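Local structure of MGS-MChE2 (5JD6) at residues I39-F42 with P43-Y47; L61-S65 with V66-A70; Y72-E75 with F76-K80. The protein probably hydrolyses carboxylic ester bonds, as an esterase of the alpha/beta hydrolase fold. One frame throughout, in Å; residues are numbered along the deposited sequence.

Contact 1: residues I39-F42 with P43-Y47; sequences IDYF and PEKGY
Tyr41 and Lys45 pair across the turn through a CH-pi contact and an off-centre cation-pi contact. Lys45 CG lies over one face of the Tyr41 ring, 4.3 Å from its centroid. The bends at chi2 (-69°) and chi4 of Lys45 carry NZ back over the same ring. Tyr41 OH itself hydrogen-bonds His246 on helix 238-252. Phe42 and Tyr47 form an aromatic pair, the edge of Phe42 toward the face of Tyr47, offset, with planes at 73°. Phe42 CD1 comes within 3.9 Å of Tyr47 CD2. The Tyr47 hydroxyl bonds Phe254 O.

Backbone bonds close the turn. Glu44 N donates to Tyr41 O, and Lys45 N to Phe42 O at 2.9 Å. Tyr47 N adds a weak bond to the same Phe42 oxygen.

Pro43 CD makes an apolar contact with Phe42 CB at 3.7 Å. Pro43 CG closely approaches a carbonyl oxygen, Ile39 O, at 3.0 Å. With an alanine here, CG and CD are gone, and the chain after Phe42 would probably be freer to turn. The segment is the loop joining helix 36-41 to strand 47-52, in the right place for the beta-alpha-beta crossover that starts at strand 20-25, as in the alpha/beta hydrolase fold.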
ATOM      1  N   ILE A  39      -3.236   3.574 -12.484  1.00 35.33           N
ATOM      2  CA  ILE A  39      -4.555   4.126 -12.789  1.00 39.47           C
ATOM      3  C   ILE A  39      -4.828   4.159 -14.296  1.00 46.13           C
ATOM      4  O   ILE A  39      -5.977   4.181 -14.723  1.00 48.73           O
ATOM      5  CB  ILE A  39      -4.716   5.557 -12.216  1.00 51.27           C
ATOM      6  CG1 ILE A  39      -4.323   5.601 -10.742  1.00 52.36           C
ATOM      7  CG2 ILE A  39      -6.147   6.054 -12.362  1.00 53.84           C
ATOM      8  CD1 ILE A  39      -4.043   7.003 -10.238  1.00 54.80           C
ATOM      9  N   ASP A  40      -3.776   4.162 -15.108  1.00 44.42           N
ATOM     10  CA  ASP A  40      -3.963   4.214 -16.557  1.00 47.38           C
ATOM     11  C   ASP A  40      -3.990   2.826 -17.188  1.00 45.78           C
ATOM     12  O   ASP A  40      -4.643   2.613 -18.209  1.00 46.29           O
ATOM     13  CB  ASP A  40      -2.865   5.058 -17.208  1.00 60.58           C
ATOM     14  CG  ASP A  40      -3.132   6.546 -17.102  1.00 78.93           C
ATOM     15  OD1 ASP A  40      -4.308   6.927 -16.922  1.00 78.33           O
ATOM     16  OD2 ASP A  40      -2.169   7.333 -17.203  1.00 93.17           O
ATOM     17  N   TYR A  41      -3.291   1.884 -16.567  1.00 27.05           N
ATOM     18  CA  TYR A  41      -3.105   0.559 -17.147  1.00 36.89           C
ATOM     19  C   TYR A  41      -4.241  -0.412 -16.816  1.00 35.80           C
ATOM     20  O   TYR A  41      -4.950  -0.877 -17.705  1.00 35.35           O
ATOM     21  CB  TYR A  41      -1.770  -0.024 -16.675  1.00 36.18           C
ATOM     22  CG  TYR A  41      -1.420  -1.365 -17.276  1.00 33.89           C
ATOM     23  CD1 TYR A  41      -0.849  -1.455 -18.539  1.00 40.53           C
ATOM     24  CD2 TYR A  41      -1.644  -2.541 -16.573  1.00 34.46           C
ATOM     25  CE1 TYR A  41      -0.522  -2.682 -19.090  1.00 43.28           C
ATOM     26  CE2 TYR A  41      -1.319  -3.772 -17.113  1.00 39.30           C
ATOM     27  CZ  TYR A  41      -0.758  -3.835 -18.371  1.00 46.57           C
ATOM     28  OH  TYR A  41      -0.435  -5.059 -18.911  1.00 51.44           O
ATOM     29  N   PHE A  42      -4.410  -0.702 -15.531  1.00 35.80           N
ATOM     30  CA  PHE A  42      -5.295  -1.781 -15.088  1.00 34.59           C
ATOM     31  C   PHE A  42      -6.812  -1.589 -15.269  1.00 29.36           C
ATOM     32  O   PHE A  42      -7.523  -2.578 -15.454  1.00 31.73           O
ATOM     33  CB  PHE A  42      -5.000  -2.087 -13.618  1.00 21.22           C
ATOM     34  CG  PHE A  42      -3.685  -2.777 -13.409  1.00 27.83           C
ATOM     35  CD1 PHE A  42      -3.606  -4.159 -13.413  1.00 25.42           C
ATOM     36  CD2 PHE A  42      -2.521  -2.043 -13.242  1.00 22.49           C
ATOM     37  CE1 PHE A  42      -2.393  -4.799 -13.235  1.00 35.11           C
ATOM     38  CE2 PHE A  42      -1.305  -2.678 -13.062  1.00 26.96           C
ATOM     39  CZ  PHE A  42      -1.242  -4.057 -13.060  1.00 28.13           C
ATOM     40  N   PRO A  43      -7.326  -0.346 -15.210  1.00 34.65           N
ATOM     41  CA  PRO A  43      -8.770  -0.261 -15.465  1.00 42.40           C
ATOM     42  C   PRO A  43      -9.161  -0.633 -16.893  1.00 47.56           C
ATOM     43  O   PRO A  43     -10.310  -1.001 -17.134  1.00 54.49           O
ATOM     44  CB  PRO A  43      -9.091   1.211 -15.184  1.00 39.05           C
ATOM     45  CG  PRO A  43      -7.806   1.910 -15.304  1.00 41.85           C
ATOM     46  CD  PRO A  43      -6.785   0.954 -14.782  1.00 34.20           C
ATOM     47  N   GLU A  44      -8.215  -0.541 -17.821  1.00 47.35           N
ATOM     48  CA  GLU A  44      -8.471  -0.920 -19.205  1.00 53.89           C
ATOM     49  C   GLU A  44      -8.150  -2.395 -19.424  1.00 45.15           C
ATOM     50  O   GLU A  44      -8.257  -2.908 -20.537  1.00 42.85           O
ATOM     51  CB  GLU A  44      -7.656  -0.048 -20.161  1.00 64.68           C
ATOM     52  CG  GLU A  44      -7.837   1.448 -19.941  1.00 75.19           C
ATOM     53  CD  GLU A  44      -9.231   1.936 -20.298  1.00 87.25           C
ATOM     54  OE1 GLU A  44      -9.960   1.210 -21.007  1.00 94.33           O
ATOM     55  OE2 GLU A  44      -9.598   3.048 -19.863  1.00 89.91           O
ATOM     56  N   LYS A  45      -7.759  -3.072 -18.349  1.00 39.89           N
ATOM     57  CA  LYS A  45      -7.454  -4.496 -18.409  1.00 44.24           C
ATOM     58  C   LYS A  45      -8.478  -5.308 -17.621  1.00 42.48           C
ATOM     59  O   LYS A  45      -8.279  -6.496 -17.366  1.00 45.48           O
ATOM     60  CB  LYS A  45      -6.044  -4.763 -17.881  1.00 49.39           C
ATOM     61  CG  LYS A  45      -4.939  -4.241 -18.787  1.00 59.28           C
ATOM     62  CD  LYS A  45      -4.871  -5.038 -20.080  1.00 68.28           C
ATOM     63  CE  LYS A  45      -3.790  -4.507 -21.007  1.00 74.57           C
ATOM     64  NZ  LYS A  45      -4.127  -3.155 -21.534  1.00 84.61           N
ATOM     65  N   GLY A  46      -9.572  -4.658 -17.237  1.00 43.02           N
ATOM     66  CA  GLY A  46     -10.656  -5.323 -16.537  1.00 40.57           C
ATOM     67  C   GLY A  46     -10.558  -5.253 -15.025  1.00 43.10           C
ATOM     68  O   GLY A  46     -11.042  -6.143 -14.326  1.00 42.30           O
ATOM     69  N   TYR A  47      -9.935  -4.196 -14.515  1.00 41.63           N
ATOM     70  CA  TYR A  47      -9.786  -4.032 -13.072  1.00 41.46           C
ATOM     71  C   TYR A  47     -10.373  -2.716 -12.572  1.00 39.58           C
ATOM     72  O   TYR A  47     -10.454  -1.737 -13.310  1.00 26.48           O
ATOM     73  CB  TYR A  47      -8.312  -4.123 -12.673  1.00 37.20           C
ATOM     74  CG  TYR A  47      -7.710  -5.489 -12.898  1.00 36.57           C
ATOM     75  CD1 TYR A  47      -7.824  -6.485 -11.938  1.00 34.22           C
ATOM     76  CD2 TYR A  47      -7.033  -5.785 -14.073  1.00 36.54           C
ATOM     77  CE1 TYR A  47      -7.278  -7.738 -12.141  1.00 32.48           C
ATOM     78  CE2 TYR A  47      -6.482  -7.033 -14.284  1.00 34.97           C
ATOM     79  CZ  TYR A  47      -6.608  -8.006 -13.316  1.00 32.74           C
ATOM     80  OH  TYR A  47      -6.060  -9.250 -13.526  1.00 44.53           O
TER

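Contact 2: residues L61-S65 with V66-A70; sequences LLKTS and VGTFA
Ser65 stands at the N-cap of helix 66-80, and its carbonyl opens the helical bonding with Phe69. The backbone is extended at Ser65 and turns helical from Val66 on. Phe69 N donates to Ser65 O at 3.2 Å in a nearly straight bond, with an N-H...O angle of 161°. Thr68 N reaches the same oxygen only weakly.

The side chain of Thr68 turns back over the loop. Its OG1 donates a hydrogen bond to Lys63 O at 2.6 Å, with the donor tilted a little from the carbonyl plane. With OG1 anti to its own carbonyl carbon (chi1 -67°), the hydroxyl is placed to meet Lys63 O. Ser65 OG lies 3.1 Å from Thr68 OG1. The Lys63 chain crosses Thr68 at about a right angle, and its CE comes 3.4 Å from Thr68 OG1. One face of the Phe69 ring lies against Ser65 O, which sits 3.2 Å above the ring plane toward the rim. Thr64 CG2 meets Phe69 CZ at 3.7 Å.

Outside the two segments, Val66 N bonds Ser178 OG, and Val66 and Phe69 pack on helix 92-103. Loop and helix start are thus joined mainly by polar bonds. The Thr68 hydroxyl is fixed in rotation by donating to Lys63 O, and that bond ties the first turn of the helix to the loop before it.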
ATOM      1  N   LEU A  61      -6.612  13.478  18.334  1.00130.31           N
ATOM      2  CA  LEU A  61      -5.321  13.854  18.827  1.00128.78           C
ATOM      3  C   LEU A  61      -4.512  12.560  18.928  1.00127.84           C
ATOM      4  O   LEU A  61      -3.342  12.534  18.574  1.00133.23           O
ATOM      5  CB  LEU A  61      -5.448  14.585  20.168  1.00124.11           C
ATOM      6  CG  LEU A  61      -5.644  16.102  20.123  1.00119.11           C
ATOM      7  CD1 LEU A  61      -4.598  16.843  20.946  1.00122.44           C
ATOM      8  CD2 LEU A  61      -5.735  16.668  18.714  1.00111.88           C
ATOM      9  N   LEU A  62      -5.140  11.492  19.418  1.00111.32           N
ATOM     10  CA  LEU A  62      -4.406  10.256  19.548  1.00 90.24           C
ATOM     11  C   LEU A  62      -4.976   8.843  19.470  1.00 78.90           C
ATOM     12  O   LEU A  62      -4.831   8.020  20.363  1.00 80.44           O
ATOM     13  CB  LEU A  62      -3.333  10.389  20.613  1.00 87.92           C
ATOM     14  CG  LEU A  62      -1.927  10.699  20.084  1.00 80.74           C
ATOM     15  CD1 LEU A  62      -1.730  10.345  18.614  1.00 75.49           C
ATOM     16  CD2 LEU A  62      -1.413  12.091  20.403  1.00 68.63           C
ATOM     17  N   LYS A  63      -5.593   8.578  18.350  1.00 64.19           N
ATOM     18  CA  LYS A  63      -6.004   7.233  17.934  1.00 61.68           C
ATOM     19  C   LYS A  63      -5.206   6.897  16.682  1.00 59.49           C
ATOM     20  O   LYS A  63      -5.569   6.022  15.894  1.00 54.70           O
ATOM     21  CB  LYS A  63      -7.508   7.137  17.661  1.00 65.81           C
ATOM     22  CG  LYS A  63      -8.247   6.133  18.540  1.00 75.20           C
ATOM     23  CD  LYS A  63      -9.523   5.642  17.873  1.00 79.24           C
ATOM     24  CE  LYS A  63      -9.213   4.743  16.686  1.00 80.71           C
ATOM     25  NZ  LYS A  63     -10.452   4.237  16.032  1.00 80.68           N
ATOM     26  N   THR A  64      -4.109   7.626  16.517  1.00 59.09           N
ATOM     27  CA  THR A  64      -3.271   7.549  15.335  1.00 47.78           C
ATOM     28  C   THR A  64      -2.301   6.380  15.426  1.00 44.56           C
ATOM     29  O   THR A  64      -1.216   6.500  15.993  1.00 48.28           O
ATOM     30  CB  THR A  64      -2.485   8.857  15.138  1.00 42.02           C
ATOM     31  OG1 THR A  64      -3.385   9.971  15.204  1.00 46.03           O
ATOM     32  CG2 THR A  64      -1.784   8.860  13.796  1.00 42.29           C
ATOM     33  N   SER A  65      -2.706   5.246  14.865  1.00 41.06           N
ATOM     34  CA  SER A  65      -1.873   4.056  14.853  1.00 41.37           C
ATOM     35  C   SER A  65      -2.070   3.283  13.555  1.00 39.28           C
ATOM     36  O   SER A  65      -3.038   3.509  12.828  1.00 41.42           O
ATOM     37  CB  SER A  65      -2.188   3.163  16.056  1.00 47.95           C
ATOM     38  OG  SER A  65      -3.553   2.784  16.067  1.00 53.96           O
ATOM     39  N   VAL A  66      -1.142   2.376  13.269  1.00 38.73           N
ATOM     40  CA  VAL A  66      -1.219   1.542  12.078  1.00 33.01           C
ATOM     41  C   VAL A  66      -2.464   0.661  12.136  1.00 34.63           C
ATOM     42  O   VAL A  66      -3.098   0.389  11.113  1.00 32.26           O
ATOM     43  CB  VAL A  66       0.051   0.680  11.925  1.00 34.59           C
ATOM     44  CG1 VAL A  66      -0.060  -0.253  10.731  1.00 45.29           C
ATOM     45  CG2 VAL A  66       1.267   1.575  11.780  1.00 33.29           C
ATOM     46  N   GLY A  67      -2.823   0.235  13.344  1.00 31.60           N
ATOM     47  CA  GLY A  67      -4.021  -0.557  13.556  1.00 30.35           C
ATOM     48  C   GLY A  67      -5.289   0.192  13.194  1.00 42.76           C
ATOM     49  O   GLY A  67      -6.229  -0.388  12.651  1.00 47.23           O
ATOM     50  N   THR A  68      -5.311   1.488  13.494  1.00 38.53           N
ATOM     51  CA  THR A  68      -6.455   2.336  13.173  1.00 39.77           C
ATOM     52  C   THR A  68      -6.628   2.490  11.664  1.00 38.37           C
ATOM     53  O   THR A  68      -7.742   2.407  11.143  1.00 35.22           O
ATOM     54  CB  THR A  68      -6.314   3.730  13.810  1.00 43.08           C
ATOM     55  OG1 THR A  68      -6.402   3.616  15.236  1.00 44.82           O
ATOM     56  CG2 THR A  68      -7.411   4.660  13.317  1.00 29.27           C
ATOM     57  N   PHE A  69      -5.519   2.713  10.967  1.00 40.89           N
ATOM     58  CA  PHE A  69      -5.544   2.870   9.517  1.00 35.89           C
ATOM     59  C   PHE A  69      -6.011   1.583   8.843  1.00 29.65           C
ATOM     60  O   PHE A  69      -6.750   1.620   7.859  1.00 29.55           O
ATOM     61  CB  PHE A  69      -4.165   3.272   8.998  1.00 33.20           C
ATOM     62  CG  PHE A  69      -3.626   4.531   9.619  1.00 32.59           C
ATOM     63  CD1 PHE A  69      -4.477   5.572   9.954  1.00 27.31           C
ATOM     64  CD2 PHE A  69      -2.272   4.670   9.874  1.00 33.30           C
ATOM     65  CE1 PHE A  69      -3.985   6.731  10.527  1.00 34.72           C
ATOM     66  CE2 PHE A  69      -1.774   5.826  10.448  1.00 37.21           C
ATOM     67  CZ  PHE A  69      -2.633   6.858  10.774  1.00 36.86           C
ATOM     68  N   ALA A  70      -5.579   0.449   9.386  1.00 27.20           N
ATOM     69  CA  ALA A  70      -5.986  -0.855   8.873  1.00 30.35           C
ATOM     70  C   ALA A  70      -7.491  -1.056   9.018  1.00 27.80           C
ATOM     71  O   ALA A  70      -8.154  -1.526   8.094  1.00 30.47           O
ATOM     72  CB  ALA A  70      -5.233  -1.967   9.588  1.00 30.38           C
TER

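Contact 3: residues Y72-E75 with F76-K80; sequences YLKE and FVDFK
Lys74 and Asp78 form a salt bridge one helical turn apart. Lys74 NZ donates to Asp78 OD2 at 2.7 Å, using the syn lone pair of OD2, the one facing OD1. A second, weak bond from Lys74 NZ to Asp78 OD1 spans 3.1 Å, so the ammonium faces both carboxylate oxygens. The Lys74 chain leaves with CG opposite the backbone N (chi1 -179°), then bends at chi2 and chi4 to bring NZ across to the acid. Lys74 also has a cation-pi contact with Phe104.

Backbone bonds of the alpha helix run alongside. Phe76 N to Tyr72 O begins the run. Val77 N donates to Leu73 O and Asp78 N to Lys74 O. Phe79 N donates to Glu75 O at 2.9 Å. Glu75, partly exposed, makes a salt bridge from OE1 to Lys10.

The apolar contact is light. Leu73 and Val77 lie side by side and point the same way, with Leu73 CD1 4.2 Å from Val77 CG2. Two side-chain carbons also meet the Leu73 carbonyl. Val77 CG2 and Phe76 CB each come 3.3 Å from Leu73 O.

The helix is amphipathic. Leu73 packs on strands 20-25 and 85-91, and Val77 on strand 85-91, while the Lys74-Asp78 pair lies on a more exposed side. Phe76 turns its ring to Phe11 and Tyr13 of strand 11-16 and also touches Pro52, so this helix packs on several strands of the central sheet.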
ATOM      1  N   TYR A  72      -9.614   1.326   9.266  1.00 25.51           N
ATOM      2  CA  TYR A  72     -10.219   2.311   8.378  1.00 22.54           C
ATOM      3  C   TYR A  72     -10.344   1.730   6.976  1.00 25.73           C
ATOM      4  O   TYR A  72     -11.353   1.928   6.299  1.00 31.00           O
ATOM      5  CB  TYR A  72      -9.395   3.599   8.351  1.00 19.22           C
ATOM      6  CG  TYR A  72     -10.017   4.719   7.542  1.00 24.97           C
ATOM      7  CD1 TYR A  72     -10.829   5.669   8.149  1.00 26.20           C
ATOM      8  CD2 TYR A  72      -9.786   4.829   6.176  1.00 17.05           C
ATOM      9  CE1 TYR A  72     -11.396   6.697   7.418  1.00 27.70           C
ATOM     10  CE2 TYR A  72     -10.352   5.854   5.436  1.00 26.80           C
ATOM     11  CZ  TYR A  72     -11.154   6.784   6.062  1.00 28.49           C
ATOM     12  OH  TYR A  72     -11.718   7.804   5.330  1.00 32.11           O
ATOM     13  N   LEU A  73      -9.307   1.017   6.548  1.00 19.31           N
ATOM     14  CA  LEU A  73      -9.315   0.346   5.254  1.00 21.52           C
ATOM     15  C   LEU A  73     -10.427  -0.692   5.201  1.00 26.25           C
ATOM     16  O   LEU A  73     -11.155  -0.790   4.212  1.00 23.76           O
ATOM     17  CB  LEU A  73      -7.962  -0.314   4.977  1.00 18.02           C
ATOM     18  CG  LEU A  73      -7.945  -1.291   3.799  1.00 24.56           C
ATOM     19  CD1 LEU A  73      -8.219  -0.565   2.492  1.00 21.19           C
ATOM     20  CD2 LEU A  73      -6.629  -2.048   3.735  1.00 28.49           C
ATOM     21  N   LYS A  74     -10.548  -1.464   6.278  1.00 26.37           N
ATOM     22  CA  LYS A  74     -11.604  -2.461   6.404  1.00 29.27           C
ATOM     23  C   LYS A  74     -12.978  -1.806   6.305  1.00 29.27           C
ATOM     24  O   LYS A  74     -13.873  -2.315   5.629  1.00 27.56           O
ATOM     25  CB  LYS A  74     -11.470  -3.213   7.729  1.00 36.84           C
ATOM     26  CG  LYS A  74     -12.510  -4.298   7.945  1.00 41.15           C
ATOM     27  CD  LYS A  74     -12.444  -5.355   6.856  1.00 49.34           C
ATOM     28  CE  LYS A  74     -13.205  -6.608   7.261  1.00 60.54           C
ATOM     29  NZ  LYS A  74     -14.612  -6.308   7.650  1.00 62.47           N
ATOM     30  N   GLU A  75     -13.134  -0.669   6.976  1.00 20.26           N
ATOM     31  CA  GLU A  75     -14.388   0.072   6.938  1.00 33.76           C
ATOM     32  C   GLU A  75     -14.693   0.555   5.522  1.00 36.95           C
ATOM     33  O   GLU A  75     -15.854   0.625   5.119  1.00 38.95           O
ATOM     34  CB  GLU A  75     -14.343   1.257   7.904  1.00 32.22           C
ATOM     35  CG  GLU A  75     -15.669   1.989   8.045  1.00 47.09           C
ATOM     36  CD  GLU A  75     -15.586   3.172   8.989  1.00 57.07           C
ATOM     37  OE1 GLU A  75     -14.471   3.483   9.460  1.00 60.00           O
ATOM     38  OE2 GLU A  75     -16.638   3.792   9.259  1.00 51.84           O
ATOM     39  N   PHE A  76     -13.644   0.878   4.770  1.00 32.03           N
ATOM     40  CA  PHE A  76     -13.802   1.346   3.395  1.00 25.20           C
ATOM     41  C   PHE A  76     -14.270   0.227   2.472  1.00 16.97           C
ATOM     42  O   PHE A  76     -15.183   0.417   1.670  1.00 17.87           O
ATOM     43  CB  PHE A  76     -12.492   1.939   2.872  1.00 22.60           C
ATOM     44  CG  PHE A  76     -12.546   2.344   1.423  1.00 21.40           C
ATOM     45  CD1 PHE A  76     -13.309   3.430   1.021  1.00 23.59           C
ATOM     46  CD2 PHE A  76     -11.834   1.641   0.465  1.00 16.63           C
ATOM     47  CE1 PHE A  76     -13.363   3.806  -0.310  1.00 24.59           C
ATOM     48  CE2 PHE A  76     -11.883   2.010  -0.868  1.00 17.13           C
ATOM     49  CZ  PHE A  76     -12.647   3.095  -1.255  1.00 19.76           C
ATOM     50  N   VAL A  77     -13.642  -0.938   2.588  1.00 17.45           N
ATOM     51  CA  VAL A  77     -14.007  -2.088   1.767  1.00 21.31           C
ATOM     52  C   VAL A  77     -15.421  -2.559   2.095  1.00 26.40           C
ATOM     53  O   VAL A  77     -16.205  -2.870   1.196  1.00 21.54           O
ATOM     54  CB  VAL A  77     -13.016  -3.256   1.955  1.00 19.85           C
ATOM     55  CG1 VAL A  77     -13.441  -4.453   1.119  1.00 23.35           C
ATOM     56  CG2 VAL A  77     -11.608  -2.818   1.585  1.00 16.64           C
ATOM     57  N   ASP A  78     -15.740  -2.603   3.386  1.00 29.33           N
ATOM     58  CA  ASP A  78     -17.082  -2.971   3.833  1.00 33.14           C
ATOM     59  C   ASP A  78     -18.118  -1.989   3.298  1.00 33.35           C
ATOM     60  O   ASP A  78     -19.182  -2.393   2.831  1.00 42.87           O
ATOM     61  CB  ASP A  78     -17.153  -3.027   5.361  1.00 37.45           C
ATOM     62  CG  ASP A  78     -16.320  -4.152   5.944  1.00 54.53           C
ATOM     63  OD1 ASP A  78     -16.033  -5.123   5.212  1.00 61.23           O
ATOM     64  OD2 ASP A  78     -15.957  -4.067   7.137  1.00 54.49           O
ATOM     65  N   PHE A  79     -17.796  -0.701   3.372  1.00 35.50           N
ATOM     66  CA  PHE A  79     -18.657   0.340   2.821  1.00 32.85           C
ATOM     67  C   PHE A  79     -18.916   0.111   1.336  1.00 38.12           C
ATOM     68  O   PHE A  79     -20.036   0.282   0.855  1.00 36.94           O
ATOM     69  CB  PHE A  79     -18.036   1.723   3.033  1.00 26.58           C
ATOM     70  CG  PHE A  79     -18.469   2.737   2.017  1.00 21.58           C
ATOM     71  CD1 PHE A  79     -19.773   3.195   1.994  1.00 23.70           C
ATOM     72  CD2 PHE A  79     -17.571   3.238   1.087  1.00 29.20           C
ATOM     73  CE1 PHE A  79     -20.181   4.114   1.055  1.00 28.76           C
ATOM     74  CE2 PHE A  79     -17.974   4.172   0.149  1.00 24.48           C
ATOM     75  CZ  PHE A  79     -19.281   4.613   0.137  1.00 23.69           C
ATOM     76  N   LYS A  80     -17.869  -0.273   0.617  1.00 34.95           N
ATOM     77  CA  LYS A  80     -17.979  -0.548  -0.808  1.00 32.05           C
ATOM     78  C   LYS A  80     -18.774  -1.825  -1.071  1.00 39.49           C
ATOM     79  O   LYS A  80     -19.317  -2.013  -2.159  1.00 47.27           O
ATOM     80  CB  LYS A  80     -16.589  -0.649  -1.436  1.00 20.03           C
ATOM     81  CG  LYS A  80     -16.074   0.668  -1.982  1.00 18.79           C
ATOM     82  CD  LYS A  80     -16.978   1.157  -3.099  1.00 36.79           C
ATOM     83  CE  LYS A  80     -16.559   2.523  -3.601  1.00 30.61           C
ATOM     84  NZ  LYS A  80     -17.472   3.010  -4.673  1.00 32.01           N
TER

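Contacts 2 and 3 share helix 66-80, the first at its start and the second further along. Their centres are about 15 Å apart. Contact 1 belongs to another part of the fold, the turn after helix 36-41. Its centre is about 31 Å from that of contact 2, on the opposite side of the chain's centre. Contact 2 is mostly buried, and polar bonds link its loop to the helix. Contacts 1 and 3 are partly buried; each has buried apolar residues and more exposed charged ones, though Phe79 of contact 3 is also exposed. Contact 1 relies on aromatic rings, whereas contact 3 adds a full salt bridge to regular helical bonding.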